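Local coordinates for protein putative agmatinase (Clostridium difficile, PDB 3LHL) that probably hydrolyses agmatine to putrescine and urea, as agmatinases of the arginase family do, using a manganese cluster, at residues Tyr224-Ser237 and Lys265-Lys277. Residues are numbered along the deposited sequence; the frame is centred on the assembly and turned at random.
Sequences YREFQEIFKIIKNS and KILRELCLIISDK
Phe231 fits as a knob into a hole on helix 265-277 formed by Ile266, Glu269, Leu270 and Ile273. Its CG lies anti to the carbonyl carbon (chi1 -60°), sending the ring across the interface. Glu269 CB lies over one face in a CH-pi contact, 3.7 Å from the ring centroid, while Ile266 CG2 meets the edge at CZ and Leu270 CD2 approaches CE1 obliquely. A flat aromatic suits this place by offering face and rim to aliphatic groups.

Glu269 CB and CG pack on this ring, and the bend at chi2 (-59°) turns the carboxylate to its polar partners. OE1 accepts from a water that also donates to Gln228 OE1 and accepts from Tyr224 OH; Glu269 OE1 is also hydrogen-bonded to Ser45 OG, and OE2 takes Arg268 NE at 2.7 Å in a salt bridge. Tyr224 combines this polar tip with an apolar ring, whose edge meets Ile266 CG1 at CE1; the extended chain of Lys265 runs obliquely past its OH end.

One turn beyond Phe231, the CG2 methyls of Ile234 and Ile273 press together tightly at 3.4 Å. The flexible Lys277 chain, bent at chi4, carries its ammonium group to backbone carbonyls at and just past the end of helix 229-235: NZ donates to Ser237 O at 3.0 Å, from above the carbonyl plane, and weakly to Lys235 O. Ser237 OG and Ser237 N reach Ile234 O from the same face of its plane.

The segment axes of 229-235 and 265-277 run nearly parallel, 9.7 Å apart at 4°, as neighbouring helices packed against the central parallel sheet of the arginase-family alpha/beta fold. Helix 185-191 flanks 229-235 through Ile230 and Ile233; Leu270 and Cys271 seat the partner helix on strand 90-95, and Cys271 and Ile274 reach strand 10-15.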
ATOM      1  N   TYR A 224       0.232 -16.439  -1.732  1.00 20.00           N
ATOM      2  CA  TYR A 224       1.289 -15.650  -2.347  1.00 20.09           C
ATOM      3  C   TYR A 224       1.504 -15.912  -3.836  1.00 20.58           C
ATOM      4  O   TYR A 224       1.795 -14.988  -4.593  1.00 19.31           O
ATOM      5  CB  TYR A 224       2.624 -15.851  -1.623  1.00 17.97           C
ATOM      6  CG  TYR A 224       3.672 -14.889  -2.131  1.00 19.14           C
ATOM      7  CD1 TYR A 224       3.743 -13.588  -1.635  1.00 19.60           C
ATOM      8  CD2 TYR A 224       4.518 -15.237  -3.185  1.00 19.86           C
ATOM      9  CE1 TYR A 224       4.617 -12.657  -2.178  1.00 18.76           C
ATOM     10  CE2 TYR A 224       5.401 -14.310  -3.739  1.00 18.90           C
ATOM     11  CZ  TYR A 224       5.441 -13.021  -3.229  1.00 20.07           C
ATOM     12  OH  TYR A 224       6.283 -12.085  -3.779  1.00 20.48           O
ATOM     13  N   ARG A 225       1.381 -17.166  -4.252  1.00 22.05           N
ATOM     14  CA  ARG A 225       1.591 -17.511  -5.653  1.00 24.20           C
ATOM     15  C   ARG A 225       0.594 -16.782  -6.547  1.00 22.85           C
ATOM     16  O   ARG A 225       0.941 -16.310  -7.631  1.00 21.92           O
ATOM     17  CB  ARG A 225       1.467 -19.022  -5.859  1.00 26.66           C
ATOM     18  CG  ARG A 225       2.473 -19.578  -6.855  1.00 33.81           C
ATOM     19  CD  ARG A 225       2.102 -20.978  -7.301  1.00 36.84           C
ATOM     20  NE  ARG A 225       1.747 -21.819  -6.167  1.00 42.73           N
ATOM     21  CZ  ARG A 225       1.282 -23.058  -6.274  1.00 44.85           C
ATOM     22  NH1 ARG A 225       1.116 -23.609  -7.470  1.00 45.42           N
ATOM     23  NH2 ARG A 225       0.970 -23.739  -5.182  1.00 47.48           N
ATOM     24  N   GLU A 226      -0.648 -16.690  -6.088  1.00 22.57           N
ATOM     25  CA  GLU A 226      -1.686 -15.996  -6.841  1.00 22.24           C
ATOM     26  C   GLU A 226      -1.421 -14.492  -6.821  1.00 19.58           C
ATOM     27  O   GLU A 226      -1.507 -13.822  -7.847  1.00 19.17           O
ATOM     28  CB  GLU A 226      -3.060 -16.274  -6.228  1.00 25.70           C
ATOM     29  CG  GLU A 226      -3.465 -17.745  -6.246  1.00 29.96           C
ATOM     30  CD  GLU A 226      -4.680 -18.034  -5.378  1.00 30.85           C
ATOM     31  OE1 GLU A 226      -4.611 -17.797  -4.154  1.00 29.73           O
ATOM     32  OE2 GLU A 226      -5.701 -18.500  -5.921  1.00 35.21           O
ATOM     33  N   PHE A 227      -1.079 -13.967  -5.650  1.00 17.85           N
ATOM     34  CA  PHE A 227      -0.832 -12.538  -5.516  1.00 17.17           C
ATOM     35  C   PHE A 227       0.318 -11.996  -6.360  1.00 17.30           C
ATOM     36  O   PHE A 227       0.183 -10.945  -6.990  1.00 17.64           O
ATOM     37  CB  PHE A 227      -0.573 -12.168  -4.053  1.00 17.37           C
ATOM     38  CG  PHE A 227      -0.492 -10.683  -3.818  1.00 17.61           C
ATOM     39  CD1 PHE A 227      -1.649  -9.905  -3.803  1.00 17.50           C
ATOM     40  CD2 PHE A 227       0.738 -10.055  -3.658  1.00 17.49           C
ATOM     41  CE1 PHE A 227      -1.581  -8.522  -3.635  1.00 16.97           C
ATOM     42  CE2 PHE A 227       0.817  -8.668  -3.488  1.00 18.11           C
ATOM     43  CZ  PHE A 227      -0.345  -7.902  -3.478  1.00 17.33           C
ATOM     44  N   GLN A 228       1.444 -12.702  -6.380  1.00 15.52           N
ATOM     45  CA  GLN A 228       2.601 -12.222  -7.130  1.00 17.11           C
ATOM     46  C   GLN A 228       2.307 -11.960  -8.604  1.00 16.24           C
ATOM     47  O   GLN A 228       3.042 -11.229  -9.265  1.00 16.56           O
ATOM     48  CB  GLN A 228       3.782 -13.192  -6.981  1.00 15.30           C
ATOM     49  CG  GLN A 228       3.787 -14.373  -7.923  1.00 16.82           C
ATOM     50  CD  GLN A 228       4.950 -15.308  -7.651  1.00 18.37           C
ATOM     51  OE1 GLN A 228       6.034 -14.869  -7.266  1.00 17.66           O
ATOM     52  NE2 GLN A 228       4.737 -16.601  -7.866  1.00 19.95           N
ATOM     53  N   GLU A 229       1.225 -12.541  -9.113  1.00 17.73           N
ATOM     54  CA  GLU A 229       0.842 -12.333 -10.507  1.00 17.73           C
ATOM     55  C   GLU A 229       0.603 -10.851 -10.806  1.00 17.98           C
ATOM     56  O   GLU A 229       0.769 -10.408 -11.941  1.00 17.36           O
ATOM     57  CB  GLU A 229      -0.425 -13.124 -10.836  1.00 17.37           C
ATOM     58  CG  GLU A 229      -0.203 -14.618 -10.995  1.00 20.50           C
ATOM     59  CD  GLU A 229       0.826 -14.931 -12.067  1.00 23.64           C
ATOM     60  OE1 GLU A 229       0.743 -14.344 -13.169  1.00 25.15           O
ATOM     61  OE2 GLU A 229       1.718 -15.766 -11.811  1.00 24.67           O
ATOM     62  N   ILE A 230       0.213 -10.079  -9.794  1.00 17.76           N
ATOM     63  CA  ILE A 230      -0.033  -8.661 -10.026  1.00 20.24           C
ATOM     64  C   ILE A 230       1.270  -7.954 -10.377  1.00 21.26           C
ATOM     65  O   ILE A 230       1.266  -6.931 -11.059  1.00 20.05           O
ATOM     66  CB  ILE A 230      -0.671  -7.952  -8.804  1.00 18.88           C
ATOM     67  CG1 ILE A 230       0.351  -7.799  -7.674  1.00 20.12           C
ATOM     68  CG2 ILE A 230      -1.874  -8.739  -8.325  1.00 18.83           C
ATOM     69  CD1 ILE A 230      -0.042  -6.749  -6.652  1.00 17.56           C
ATOM     70  N   PHE A 231       2.392  -8.504  -9.918  1.00 21.63           N
ATOM     71  CA  PHE A 231       3.675  -7.887 -10.222  1.00 23.11           C
ATOM     72  C   PHE A 231       3.991  -8.046 -11.706  1.00 23.35           C
ATOM     73  O   PHE A 231       4.503  -7.124 -12.346  1.00 22.51           O
ATOM     74  CB  PHE A 231       4.781  -8.510  -9.371  1.00 22.89           C
ATOM     75  CG  PHE A 231       4.557  -8.357  -7.896  1.00 25.11           C
ATOM     76  CD1 PHE A 231       4.071  -7.158  -7.374  1.00 22.87           C
ATOM     77  CD2 PHE A 231       4.834  -9.408  -7.024  1.00 24.66           C
ATOM     78  CE1 PHE A 231       3.862  -7.007  -6.009  1.00 25.66           C
ATOM     79  CE2 PHE A 231       4.629  -9.268  -5.658  1.00 25.88           C
ATOM     80  CZ  PHE A 231       4.140  -8.062  -5.146  1.00 25.73           C
ATOM     81  N   LYS A 232       3.664  -9.211 -12.254  1.00 22.46           N
ATOM     82  CA  LYS A 232       3.907  -9.478 -13.663  1.00 24.65           C
ATOM     83  C   LYS A 232       2.991  -8.591 -14.507  1.00 23.87           C
ATOM     84  O   LYS A 232       3.414  -8.012 -15.508  1.00 23.89           O
ATOM     85  CB  LYS A 232       3.641 -10.957 -13.969  1.00 25.96           C
ATOM     86  CG  LYS A 232       4.177 -11.417 -15.315  1.00 31.79           C
ATOM     87  CD  LYS A 232       3.862 -12.885 -15.563  1.00 35.05           C
ATOM     88  CE  LYS A 232       2.872 -13.051 -16.713  1.00 38.27           C
ATOM     89  NZ  LYS A 232       1.577 -12.343 -16.474  1.00 41.46           N
ATOM     90  N   ILE A 233       1.736  -8.489 -14.084  1.00 23.09           N
ATOM     91  CA  ILE A 233       0.735  -7.683 -14.777  1.00 22.62           C
ATOM     92  C   ILE A 233       1.133  -6.207 -14.825  1.00 23.78           C
ATOM     93  O   ILE A 233       0.955  -5.534 -15.844  1.00 23.86           O
ATOM     94  CB  ILE A 233      -0.632  -7.831 -14.085  1.00 21.61           C
ATOM     95  CG1 ILE A 233      -1.126  -9.272 -14.258  1.00 19.98           C
ATOM     96  CG2 ILE A 233      -1.620  -6.817 -14.643  1.00 20.46           C
ATOM     97  CD1 ILE A 233      -2.299  -9.638 -13.387  1.00 20.43           C
ATOM     98  N   ILE A 234       1.671  -5.703 -13.721  1.00 22.04           N
ATOM     99  CA  ILE A 234       2.099  -4.318 -13.680  1.00 21.67           C
ATOM    100  C   ILE A 234       3.337  -4.149 -14.555  1.00 23.19           C
ATOM    101  O   ILE A 234       3.449  -3.179 -15.301  1.00 21.24           O
ATOM    102  CB  ILE A 234       2.418  -3.870 -12.233  1.00 21.75           C
ATOM    103  CG1 ILE A 234       1.111  -3.655 -11.468  1.00 19.59           C
ATOM    104  CG2 ILE A 234       3.265  -2.603 -12.241  1.00 18.79           C
ATOM    105  CD1 ILE A 234       1.308  -3.276 -10.029  1.00 21.21           C
ATOM    106  N   LYS A 235       4.262  -5.101 -14.464  1.00 23.80           N
ATOM    107  CA  LYS A 235       5.482  -5.037 -15.256  1.00 25.56           C
ATOM    108  C   LYS A 235       5.208  -4.986 -16.757  1.00 25.98           C
ATOM    109  O   LYS A 235       5.878  -4.256 -17.481  1.00 25.70           O
ATOM    110  CB  LYS A 235       6.389  -6.236 -14.958  1.00 25.46           C
ATOM    111  CG  LYS A 235       7.604  -6.322 -15.877  1.00 23.64           C
ATOM    112  CD  LYS A 235       8.521  -7.468 -15.490  1.00 27.20           C
ATOM    113  CE  LYS A 235       9.727  -7.561 -16.416  1.00 27.79           C
ATOM    114  NZ  LYS A 235       9.350  -7.946 -17.811  1.00 31.93           N
ATOM    115  N   ASN A 236       4.231  -5.762 -17.220  1.00 26.09           N
ATOM    116  CA  ASN A 236       3.907  -5.798 -18.641  1.00 27.51           C
ATOM    117  C   ASN A 236       2.892  -4.739 -19.072  1.00 28.34           C
ATOM    118  O   ASN A 236       2.549  -4.654 -20.250  1.00 30.24           O
ATOM    119  CB  ASN A 236       3.373  -7.184 -19.038  1.00 29.09           C
ATOM    120  CG  ASN A 236       4.390  -8.294 -18.816  1.00 29.12           C
ATOM    121  OD1 ASN A 236       5.583  -8.112 -19.048  1.00 30.74           O
ATOM    122  ND2 ASN A 236       3.916  -9.454 -18.379  1.00 29.89           N
ATOM    123  N   SER A 237       2.410  -3.935 -18.133  1.00 27.25           N
ATOM    124  CA  SER A 237       1.423  -2.917 -18.473  1.00 26.72           C
ATOM    125  C   SER A 237       2.055  -1.566 -18.775  1.00 26.06           C
ATOM    126  O   SER A 237       3.275  -1.420 -18.772  1.00 26.72           O
ATOM    127  CB  SER A 237       0.433  -2.734 -17.327  1.00 27.59           C
ATOM    128  OG  SER A 237       0.993  -1.920 -16.308  1.00 24.39           O
ATOM    129  N   LYS A 265       9.597  -9.708   0.566  1.00 16.48           N
ATOM    130  CA  LYS A 265       9.595 -10.131  -0.826  1.00 17.02           C
ATOM    131  C   LYS A 265       8.684  -9.228  -1.652  1.00 16.32           C
ATOM    132  O   LYS A 265       9.017  -8.857  -2.779  1.00 16.55           O
ATOM    133  CB  LYS A 265       9.146 -11.589  -0.939  1.00 17.97           C
ATOM    134  CG  LYS A 265       9.318 -12.190  -2.330  1.00 19.05           C
ATOM    135  CD  LYS A 265       8.979 -13.677  -2.326  1.00 18.48           C
ATOM    136  CE  LYS A 265       9.360 -14.339  -3.637  1.00 18.71           C
ATOM    137  NZ  LYS A 265       9.250 -15.824  -3.541  1.00 21.59           N
ATOM    138  N   ILE A 266       7.533  -8.868  -1.093  1.00 15.53           N
ATOM    139  CA  ILE A 266       6.614  -7.996  -1.806  1.00 15.32           C
ATOM    140  C   ILE A 266       7.290  -6.643  -2.023  1.00 14.31           C
ATOM    141  O   ILE A 266       7.189  -6.046  -3.091  1.00 13.26           O
ATOM    142  CB  ILE A 266       5.286  -7.835  -1.027  1.00 15.81           C
ATOM    143  CG1 ILE A 266       4.498  -9.147  -1.100  1.00 15.20           C
ATOM    144  CG2 ILE A 266       4.462  -6.685  -1.601  1.00 15.39           C
ATOM    145  CD1 ILE A 266       3.172  -9.126  -0.364  1.00 14.27           C
ATOM    146  N   LEU A 267       7.997  -6.174  -1.006  1.00 16.39           N
ATOM    147  CA  LEU A 267       8.702  -4.905  -1.109  1.00 17.10           C
ATOM    148  C   LEU A 267       9.692  -4.971  -2.276  1.00 16.60           C
ATOM    149  O   LEU A 267       9.760  -4.055  -3.106  1.00 16.95           O
ATOM    150  CB  LEU A 267       9.445  -4.607   0.197  1.00 15.05           C
ATOM    151  CG  LEU A 267      10.430  -3.436   0.171  1.00 18.49           C
ATOM    152  CD1 LEU A 267       9.710  -2.146  -0.188  1.00 19.68           C
ATOM    153  CD2 LEU A 267      11.104  -3.317   1.528  1.00 20.25           C
ATOM    154  N   ARG A 268      10.450  -6.060  -2.344  1.00 15.36           N
ATOM    155  CA  ARG A 268      11.433  -6.217  -3.413  1.00 17.06           C
ATOM    156  C   ARG A 268      10.817  -6.195  -4.808  1.00 16.50           C
ATOM    157  O   ARG A 268      11.238  -5.410  -5.660  1.00 16.29           O
ATOM    158  CB  ARG A 268      12.217  -7.518  -3.252  1.00 16.22           C
ATOM    159  CG  ARG A 268      13.325  -7.666  -4.289  1.00 17.61           C
ATOM    160  CD  ARG A 268      13.957  -9.037  -4.233  1.00 17.94           C
ATOM    161  NE  ARG A 268      13.035 -10.066  -4.699  1.00 21.92           N
ATOM    162  CZ  ARG A 268      13.211 -11.370  -4.516  1.00 20.00           C
ATOM    163  NH1 ARG A 268      14.279 -11.814  -3.867  1.00 23.17           N
ATOM    164  NH2 ARG A 268      12.321 -12.229  -4.988  1.00 18.51           N
ATOM    165  N   GLU A 269       9.824  -7.050  -5.039  1.00 16.69           N
ATOM    166  CA  GLU A 269       9.187  -7.124  -6.351  1.00 19.37           C
ATOM    167  C   GLU A 269       8.620  -5.773  -6.786  1.00 20.25           C
ATOM    168  O   GLU A 269       8.737  -5.391  -7.953  1.00 20.18           O
ATOM    169  CB  GLU A 269       8.077  -8.185  -6.354  1.00 20.17           C
ATOM    170  CG  GLU A 269       8.488  -9.530  -5.755  1.00 23.49           C
ATOM    171  CD  GLU A 269       9.666 -10.183  -6.473  1.00 26.86           C
ATOM    172  OE1 GLU A 269       9.446 -11.150  -7.239  1.00 27.87           O
ATOM    173  OE2 GLU A 269      10.812  -9.730  -6.273  1.00 25.79           O
ATOM    174  N   LEU A 270       8.006  -5.050  -5.853  1.00 19.78           N
ATOM    175  CA  LEU A 270       7.437  -3.749  -6.178  1.00 19.55           C
ATOM    176  C   LEU A 270       8.515  -2.742  -6.545  1.00 19.03           C
ATOM    177  O   LEU A 270       8.343  -1.971  -7.481  1.00 20.43           O
ATOM    178  CB  LEU A 270       6.595  -3.222  -5.013  1.00 20.51           C
ATOM    179  CG  LEU A 270       5.232  -3.907  -4.855  1.00 21.47           C
ATOM    180  CD1 LEU A 270       4.531  -3.387  -3.616  1.00 19.90           C
ATOM    181  CD2 LEU A 270       4.385  -3.646  -6.096  1.00 21.39           C
ATOM    182  N   CYS A 271       9.625  -2.742  -5.811  1.00 19.32           N
ATOM    183  CA  CYS A 271      10.715  -1.825  -6.117  1.00 18.91           C
ATOM    184  C   CYS A 271      11.219  -2.142  -7.519  1.00 19.58           C
ATOM    185  O   CYS A 271      11.429  -1.247  -8.334  1.00 20.85           O
ATOM    186  CB  CYS A 271      11.863  -1.979  -5.113  1.00 19.17           C
ATOM    187  SG  CYS A 271      11.570  -1.225  -3.493  1.00 21.85           S
ATOM    188  N   LEU A 272      11.411  -3.427  -7.797  1.00 19.31           N
ATOM    189  CA  LEU A 272      11.887  -3.847  -9.104  1.00 20.06           C
ATOM    190  C   LEU A 272      10.946  -3.353 -10.202  1.00 20.33           C
ATOM    191  O   LEU A 272      11.365  -2.687 -11.148  1.00 18.84           O
ATOM    192  CB  LEU A 272      12.005  -5.371  -9.149  1.00 19.34           C
ATOM    193  CG  LEU A 272      13.142  -5.931  -8.288  1.00 21.22           C
ATOM    194  CD1 LEU A 272      13.082  -7.448  -8.252  1.00 20.04           C
ATOM    195  CD2 LEU A 272      14.477  -5.454  -8.846  1.00 20.94           C
ATOM    196  N   ILE A 273       9.668  -3.669 -10.054  1.00 19.88           N
ATOM    197  CA  ILE A 273       8.655  -3.270 -11.020  1.00 21.87           C
ATOM    198  C   ILE A 273       8.641  -1.768 -11.298  1.00 21.21           C
ATOM    199  O   ILE A 273       8.648  -1.344 -12.452  1.00 19.79           O
ATOM    200  CB  ILE A 273       7.257  -3.744 -10.538  1.00 24.51           C
ATOM    201  CG1 ILE A 273       6.836  -4.956 -11.360  1.00 25.84           C
ATOM    202  CG2 ILE A 273       6.228  -2.628 -10.623  1.00 27.80           C
ATOM    203  CD1 ILE A 273       7.841  -6.067 -11.328  1.00 27.28           C
ATOM    204  N   ILE A 274       8.626  -0.968 -10.240  1.00 20.60           N
ATOM    205  CA  ILE A 274       8.596   0.479 -10.391  1.00 20.96           C
ATOM    206  C   ILE A 274       9.925   0.999 -10.935  1.00 21.13           C
ATOM    207  O   ILE A 274       9.949   1.810 -11.863  1.00 18.11           O
ATOM    208  CB  ILE A 274       8.279   1.168  -9.036  1.00 19.60           C
ATOM    209  CG1 ILE A 274       6.924   0.687  -8.517  1.00 18.38           C
ATOM    210  CG2 ILE A 274       8.250   2.683  -9.205  1.00 18.85           C
ATOM    211  CD1 ILE A 274       6.611   1.148  -7.113  1.00 18.64           C
ATOM    212  N   SER A 275      11.026   0.521 -10.366  1.00 21.98           N
ATOM    213  CA  SER A 275      12.351   0.955 -10.797  1.00 24.41           C
ATOM    214  C   SER A 275      12.596   0.681 -12.274  1.00 25.94           C
ATOM    215  O   SER A 275      13.199   1.499 -12.972  1.00 26.34           O
ATOM    216  CB  SER A 275      13.432   0.266  -9.968  1.00 23.08           C
ATOM    217  OG  SER A 275      13.370   0.690  -8.620  1.00 25.42           O
ATOM    218  N   ASP A 276      12.118  -0.463 -12.751  1.00 27.08           N
ATOM    219  CA  ASP A 276      12.309  -0.825 -14.147  1.00 28.93           C
ATOM    220  C   ASP A 276      11.558   0.102 -15.093  1.00 30.18           C
ATOM    221  O   ASP A 276      12.073   0.455 -16.154  1.00 28.61           O
ATOM    222  CB  ASP A 276      11.874  -2.270 -14.396  1.00 28.67           C
ATOM    223  CG  ASP A 276      12.212  -2.740 -15.799  1.00 29.75           C
ATOM    224  OD1 ASP A 276      13.408  -2.728 -16.147  1.00 31.10           O
ATOM    225  OD2 ASP A 276      11.289  -3.114 -16.554  1.00 31.01           O
ATOM    226  N   LYS A 277      10.346   0.495 -14.713  1.00 32.92           N
ATOM    227  CA  LYS A 277       9.552   1.384 -15.555  1.00 36.67           C
ATOM    228  C   LYS A 277      10.203   2.750 -15.674  1.00 38.52           C
ATOM    229  O   LYS A 277      10.264   3.321 -16.760  1.00 38.97           O
ATOM    230  CB  LYS A 277       8.136   1.539 -15.004  1.00 38.36           C
ATOM    231  CG  LYS A 277       7.272   0.314 -15.198  1.00 41.44           C
ATOM    232  CD  LYS A 277       5.799   0.637 -15.011  1.00 42.24           C
ATOM    233  CE  LYS A 277       4.953  -0.583 -15.303  1.00 41.76           C
ATOM    234  NZ  LYS A 277       5.323  -1.167 -16.621  1.00 42.08           N
TER
HETATM  235  O   HOH W   1       7.250 -12.738  -6.312  1.00 18.16           O